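Long-range contacts in protein HIRA (Homo sapiens, PDB 5YJE), which acts with ASF1A as a histone chaperone subunit that promotes replication-independent chromatin assembly and helps repress histone gene transcription: residues B[204-209]-B[286-291]; B[276-281]-B[298-303]. All blocks are in the same frame, centred on the assembly; numbering follows the deposited sequence.

Contact 1. Residues B[204-209]-B[286-291]; sequences CFNPSL and TLQSSH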
loop_
_atom_site.group_PDB
_atom_site.type_symbol
_atom_site.label_atom_id
_atom_site.label_comp_id
_atom_site.label_asym_id
_atom_site.label_seq_id
_atom_site.Cartn_x
_atom_site.Cartn_y
_atom_site.Cartn_z
ATOM N N CYS B 204 11.792 -13.023 -8.048
ATOM C CA CYS B 204 10.800 -13.118 -7.007
ATOM C C CYS B 204 10.205 -11.731 -6.816
ATOM O O CYS B 204 10.840 -10.721 -7.158
ATOM C CB CYS B 204 11.409 -13.657 -5.718
ATOM S SG CYS B 204 12.179 -12.386 -4.768
ATOM N N PHE B 205 8.969 -11.682 -6.311
ATOM C CA PHE B 205 8.321 -10.406 -6.037
ATOM C C PHE B 205 8.472 -10.085 -4.555
ATOM O O PHE B 205 8.052 -10.866 -3.697
ATOM C CB PHE B 205 6.844 -10.397 -6.439
ATOM C CG PHE B 205 6.260 -9.016 -6.436
ATOM C CD1 PHE B 205 6.337 -8.216 -7.559
ATOM C CD2 PHE B 205 5.707 -8.489 -5.282
ATOM C CE1 PHE B 205 5.841 -6.902 -7.537
ATOM C CE2 PHE B 205 5.207 -7.205 -5.262
ATOM C CZ PHE B 205 5.280 -6.406 -6.394
ATOM N N ASN B 206 9.075 -8.941 -4.254
ATOM C CA ASN B 206 9.211 -8.538 -2.872
ATOM C C ASN B 206 8.020 -7.669 -2.504
ATOM O O ASN B 206 7.773 -6.665 -3.181
ATOM C CB ASN B 206 10.513 -7.785 -2.637
ATOM C CG ASN B 206 10.783 -7.554 -1.152
ATOM O OD1 ASN B 206 10.689 -6.432 -0.663
ATOM N ND2 ASN B 206 11.062 -8.638 -0.420
ATOM N N PRO B 207 7.240 -8.030 -1.483
ATOM C CA PRO B 207 6.023 -7.243 -1.201
ATOM C C PRO B 207 6.317 -5.883 -0.598
ATOM O O PRO B 207 5.624 -4.912 -0.918
ATOM C CB PRO B 207 5.225 -8.151 -0.250
ATOM C CG PRO B 207 5.767 -9.531 -0.472
ATOM C CD PRO B 207 7.260 -9.302 -0.743
ATOM N N SER B 208 7.367 -5.761 0.211
ATOM C CA SER B 208 7.703 -4.466 0.794
ATOM C C SER B 208 8.299 -3.514 -0.240
ATOM O O SER B 208 7.926 -2.333 -0.302
ATOM C CB SER B 208 8.674 -4.672 1.952
ATOM O OG SER B 208 8.057 -5.431 2.970
ATOM N N LEU B 209 9.277 -3.981 -1.025
ATOM C CA LEU B 209 9.804 -3.095 -2.058
ATOM C C LEU B 209 8.796 -2.924 -3.184
ATOM O O LEU B 209 8.811 -1.897 -3.875
ATOM C CB LEU B 209 11.127 -3.617 -2.612
ATOM C CG LEU B 209 12.470 -3.367 -1.917
ATOM C CD1 LEU B 209 13.571 -3.955 -2.778
ATOM C CD2 LEU B 209 12.758 -1.876 -1.603
ATOM N N THR B 286 15.729 -10.643 0.168
ATOM C CA THR B 286 14.594 -10.452 -0.733
ATOM C C THR B 286 13.581 -11.595 -0.630
ATOM O O THR B 286 12.366 -11.368 -0.650
ATOM C CB THR B 286 15.109 -10.331 -2.169
ATOM O OG1 THR B 286 15.952 -9.188 -2.280
ATOM C CG2 THR B 286 13.973 -10.179 -3.138
ATOM N N LEU B 287 14.070 -12.829 -0.552
ATOM C CA LEU B 287 13.236 -14.002 -0.356
ATOM C C LEU B 287 12.696 -14.103 1.066
ATOM O O LEU B 287 11.847 -14.968 1.325
ATOM C CB LEU B 287 14.036 -15.266 -0.695
ATOM C CG LEU B 287 14.020 -15.834 -2.119
ATOM C CD1 LEU B 287 12.629 -16.305 -2.532
ATOM C CD2 LEU B 287 14.514 -14.800 -3.091
ATOM N N GLN B 288 13.173 -13.259 1.985
ATOM C CA GLN B 288 12.824 -13.363 3.400
ATOM C C GLN B 288 13.063 -14.778 3.920
ATOM O O GLN B 288 12.266 -15.324 4.681
ATOM C CB GLN B 288 11.374 -12.934 3.650
ATOM C CG GLN B 288 11.040 -11.539 3.160
ATOM C CD GLN B 288 9.570 -11.174 3.370
ATOM O OE1 GLN B 288 8.847 -11.829 4.133
ATOM N NE2 GLN B 288 9.120 -10.130 2.675
ATOM N N SER B 289 14.177 -15.374 3.512
ATOM C CA SER B 289 14.558 -16.724 3.926
ATOM C C SER B 289 15.593 -16.610 5.042
ATOM O O SER B 289 16.785 -16.440 4.778
ATOM C CB SER B 289 15.095 -17.509 2.734
ATOM O OG SER B 289 15.859 -18.621 3.158
ATOM N N SER B 290 15.138 -16.764 6.290
ATOM C CA SER B 290 15.922 -16.338 7.447
ATOM C C SER B 290 17.165 -17.198 7.662
ATOM O O SER B 290 18.261 -16.670 7.905
ATOM C CB SER B 290 15.053 -16.336 8.710
ATOM O OG SER B 290 14.918 -17.645 9.233
ATOM N N HIS B 291 17.009 -18.519 7.646
ATOM C CA HIS B 291 18.172 -19.370 7.845
ATOM C C HIS B 291 19.217 -19.114 6.763
ATOM O O HIS B 291 20.419 -19.032 7.056
ATOM C CB HIS B 291 17.750 -20.838 7.881
#

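Contact 2. Residues B[276-281]-B[298-303]; sequences YLENQV and LVYARY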
loop_
_atom_site.group_PDB
_atom_site.type_symbol
_atom_site.label_atom_id
_atom_site.label_comp_id
_atom_site.label_asym_id
_atom_site.label_seq_id
_atom_site.Cartn_x
_atom_site.Cartn_y
_atom_site.Cartn_z
ATOM N N TYR B 276 29.385 -11.602 -5.761
ATOM C CA TYR B 276 28.624 -12.830 -5.606
ATOM C C TYR B 276 28.046 -12.964 -4.204
ATOM O O TYR B 276 26.853 -13.259 -4.044
ATOM C CB TYR B 276 29.493 -14.039 -5.925
ATOM C CG TYR B 276 28.813 -15.353 -5.561
ATOM C CD1 TYR B 276 27.732 -15.818 -6.302
ATOM C CD2 TYR B 276 29.229 -16.110 -4.463
ATOM C CE1 TYR B 276 27.098 -17.009 -5.984
ATOM C CE2 TYR B 276 28.610 -17.315 -4.142
ATOM C CZ TYR B 276 27.541 -17.755 -4.915
ATOM O OH TYR B 276 26.895 -18.930 -4.625
ATOM N N LEU B 277 28.880 -12.803 -3.173
ATOM C CA LEU B 277 28.394 -13.028 -1.815
ATOM C C LEU B 277 27.373 -11.967 -1.404
ATOM O O LEU B 277 26.409 -12.267 -0.686
ATOM C CB LEU B 277 29.564 -13.088 -0.828
ATOM C CG LEU B 277 30.477 -14.327 -0.905
ATOM C CD1 LEU B 277 31.747 -14.150 -0.076
ATOM C CD2 LEU B 277 29.749 -15.602 -0.471
ATOM N N GLU B 278 27.558 -10.728 -1.864
ATOM C CA GLU B 278 26.559 -9.692 -1.631
ATOM C C GLU B 278 25.247 -10.023 -2.345
ATOM O O GLU B 278 24.166 -9.796 -1.806
ATOM C CB GLU B 278 27.110 -8.330 -2.070
ATOM C CG GLU B 278 28.167 -7.763 -1.131
ATOM C CD GLU B 278 28.932 -6.540 -1.691
ATOM O OE1 GLU B 278 29.879 -6.086 -1.015
ATOM O OE2 GLU B 278 28.595 -6.027 -2.793
ATOM N N ASN B 279 25.332 -10.550 -3.563
ATOM C CA ASN B 279 24.159 -11.025 -4.285
ATOM C C ASN B 279 23.424 -12.104 -3.498
ATOM O O ASN B 279 22.198 -12.071 -3.393
ATOM C CB ASN B 279 24.569 -11.571 -5.654
ATOM C CG ASN B 279 24.760 -10.476 -6.699
ATOM O OD1 ASN B 279 24.164 -9.402 -6.603
ATOM N ND2 ASN B 279 25.589 -10.753 -7.713
ATOM N N GLN B 280 24.161 -13.070 -2.943
ATOM C CA GLN B 280 23.550 -14.140 -2.149
ATOM C C GLN B 280 22.841 -13.587 -0.922
ATOM O O GLN B 280 21.703 -13.970 -0.623
ATOM C CB GLN B 280 24.612 -15.156 -1.716
ATOM C CG GLN B 280 25.182 -15.999 -2.830
ATOM C CD GLN B 280 24.094 -16.751 -3.578
ATOM O OE1 GLN B 280 23.437 -16.190 -4.449
ATOM N NE2 GLN B 280 23.895 -18.029 -3.235
ATOM N N VAL B 281 23.515 -12.699 -0.185
ATOM C CA VAL B 281 22.926 -12.106 1.014
ATOM C C VAL B 281 21.650 -11.347 0.651
ATOM O O VAL B 281 20.586 -11.543 1.255
ATOM C CB VAL B 281 23.964 -11.198 1.714
ATOM C CG1 VAL B 281 23.365 -10.441 2.898
ATOM C CG2 VAL B 281 25.188 -12.008 2.166
ATOM N N LEU B 298 26.887 -14.703 7.281
ATOM C CA LEU B 298 28.038 -15.141 8.060
ATOM C C LEU B 298 29.221 -15.524 7.166
ATOM O O LEU B 298 30.378 -15.215 7.488
ATOM C CB LEU B 298 27.661 -16.315 8.951
ATOM C CG LEU B 298 26.684 -15.765 10.020
ATOM C CD1 LEU B 298 26.187 -16.808 11.050
ATOM C CD2 LEU B 298 27.219 -14.461 10.673
ATOM N N VAL B 299 28.959 -16.165 6.023
ATOM C CA VAL B 299 30.020 -16.387 5.043
ATOM C C VAL B 299 30.585 -15.049 4.570
ATOM O O VAL B 299 31.803 -14.863 4.478
ATOM C CB VAL B 299 29.477 -17.222 3.873
ATOM C CG1 VAL B 299 30.503 -17.291 2.769
ATOM C CG2 VAL B 299 29.048 -18.610 4.352
ATOM N N TYR B 300 29.703 -14.098 4.265
ATOM C CA TYR B 300 30.134 -12.813 3.733
ATOM C C TYR B 300 31.006 -12.066 4.728
ATOM O O TYR B 300 32.017 -11.457 4.353
ATOM C CB TYR B 300 28.906 -11.987 3.359
ATOM C CG TYR B 300 29.201 -10.580 2.901
ATOM C CD1 TYR B 300 29.967 -10.339 1.764
ATOM C CD2 TYR B 300 28.691 -9.490 3.589
ATOM C CE1 TYR B 300 30.231 -9.046 1.340
ATOM C CE2 TYR B 300 28.953 -8.199 3.174
ATOM C CZ TYR B 300 29.720 -7.980 2.063
ATOM O OH TYR B 300 29.953 -6.682 1.674
ATOM N N ALA B 301 30.619 -12.083 6.000
ATOM C CA ALA B 301 31.416 -11.414 7.014
ATOM C C ALA B 301 32.768 -12.092 7.173
ATOM O O ALA B 301 33.796 -11.415 7.294
ATOM C CB ALA B 301 30.663 -11.396 8.339
ATOM N N ARG B 302 32.785 -13.432 7.172
ATOM C CA ARG B 302 34.055 -14.146 7.212
ATOM C C ARG B 302 34.959 -13.715 6.061
ATOM O O ARG B 302 36.158 -13.501 6.251
ATOM C CB ARG B 302 33.804 -15.658 7.182
ATOM C CG ARG B 302 35.061 -16.529 7.106
ATOM C CD ARG B 302 34.859 -17.899 7.763
ATOM N NE ARG B 302 33.529 -18.465 7.512
ATOM C CZ ARG B 302 32.517 -18.444 8.387
ATOM N NH1 ARG B 302 32.676 -17.887 9.585
ATOM N NH2 ARG B 302 31.344 -18.982 8.065
ATOM N N TYR B 303 34.391 -13.555 4.865
ATOM C CA TYR B 303 35.182 -13.117 3.727
ATOM C C TYR B 303 35.724 -11.714 3.937
ATOM O O TYR B 303 36.910 -11.464 3.705
ATOM C CB TYR B 303 34.362 -13.169 2.443
ATOM C CG TYR B 303 35.216 -12.943 1.221
ATOM C CD1 TYR B 303 36.113 -13.918 0.798
ATOM C CD2 TYR B 303 35.140 -11.757 0.491
ATOM C CE1 TYR B 303 36.896 -13.730 -0.322
ATOM C CE2 TYR B 303 35.936 -11.556 -0.639
ATOM C CZ TYR B 303 36.808 -12.546 -1.033
ATOM O OH TYR B 303 37.594 -12.381 -2.147
#

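Contact 1. Residues B[204-209]-B[286-291]
Cys204 and Asn206, two residues of one face of strand 201-206, meet the last turn of helix 266-286 and the bend that follows it. The tight part lies at Cys204. Its SG rests 3.3 Å from CG2 of Thr286 and 3.8 Å from CD2 of Leu287, so the sulfur touches one methyl of each residue. While the CG2 methyl of Thr286 faces the sulfur, its OG1 bonds to Ala282 O and to Ser127 of the second subunit. Although the side chain of Leu287 starts out away from the strand, its CD2 branch turns back to the sulfur. Val194 and Val215 of the neighbouring strands add to this buried apolar patch.

Two residues further along the strand, the chemistry becomes polar. The amide of Asn206 is held at both ends: ND2 donates to the backbone O of Thr286 (3.0 Å), and OD1 accepts from N of Leu209 (2.9 Å) in an Asx motif. The first bond lies in the carbonyl plane on a lone pair of the Thr286 backbone oxygen, but is bent, with an N-H...O angle of 137°; the second is much straighter at 167°. With CG anti to the backbone N (chi1 -171°), the amide is carried out from the strand to the helix end. Were an alanine here instead, the backbone oxygen of Thr286 would probably lose this donor, and the turn to Leu209 its side-chain acceptor.

The looser side is made by the partly exposed Gln288, which takes positive phi in a Schellman motif. NE2 of Gln288 lies 3.9 Å from ND2 of Asn206 and about as far from CD of Pro207, approaches without a hydrogen bond. The strand end thus supplies a polar amide to a carbonyl at the helix C-terminus, where helical backbone bonding runs out, while a sulfur-methyl cluster packs beside it.

Contact 2. Residues B[276-281]-B[298-303]
Leu277 of helix 266-286 packs against three residues of helix 290-307 at once, and these apolar touches make up much of the contact. Its two methyls divide the work: CD2 meets CG1 of Val299 at 3.7 Å, while CD1 lies 3.8 Å from CB of Tyr303, each pair of side chains crossing at about a right angle. CB of Leu277 meets CD1 of Tyr300, and CG2 of Val281 reaches CB of the same tyrosine at 3.9 Å.

The polar part is one hydrogen bond, from Tyr300 OH to Glu278 OE1 (2.8 Å), made on the anti side of the carboxylate. The Tyr300 ring swings away from its own backbone nitrogen (chi1 175°) and reaches across to the other helix; the extended Glu278 lays its CG 3.5 Å from CE1 of Tyr300, with carboxylate and ring planes 76° apart. OE2 of the same carboxylate accepts from the backbone N of Arg124 of the second subunit, linking the helix pair to a neighbouring subunit of the trimer.

The segment axes approach to 9.6 Å at 153°, an antiparallel helical hairpin whose two arms are joined by the short turn after Thr286.

In the fold
Both contacts are buried and use the same helical hairpin, one at its turn, the other along its arms, in the C-terminal region of HIRA, within its TUP1-like enhancer of split family segment. The centre of contact 1 lies about 6 Å from the centre of the chain, where the turn meets the four-stranded antiparallel sheet that includes strand 201-206; contact 2, its centre about 17 Å from that of contact 1, joins the two arms away from the turn. At the turn, a side-chain amide serves a backbone carbonyl, whereas between regular helices the main chain is paired internally and side chains do the joining, chiefly through apolar packing. Each contact also reaches the second subunit.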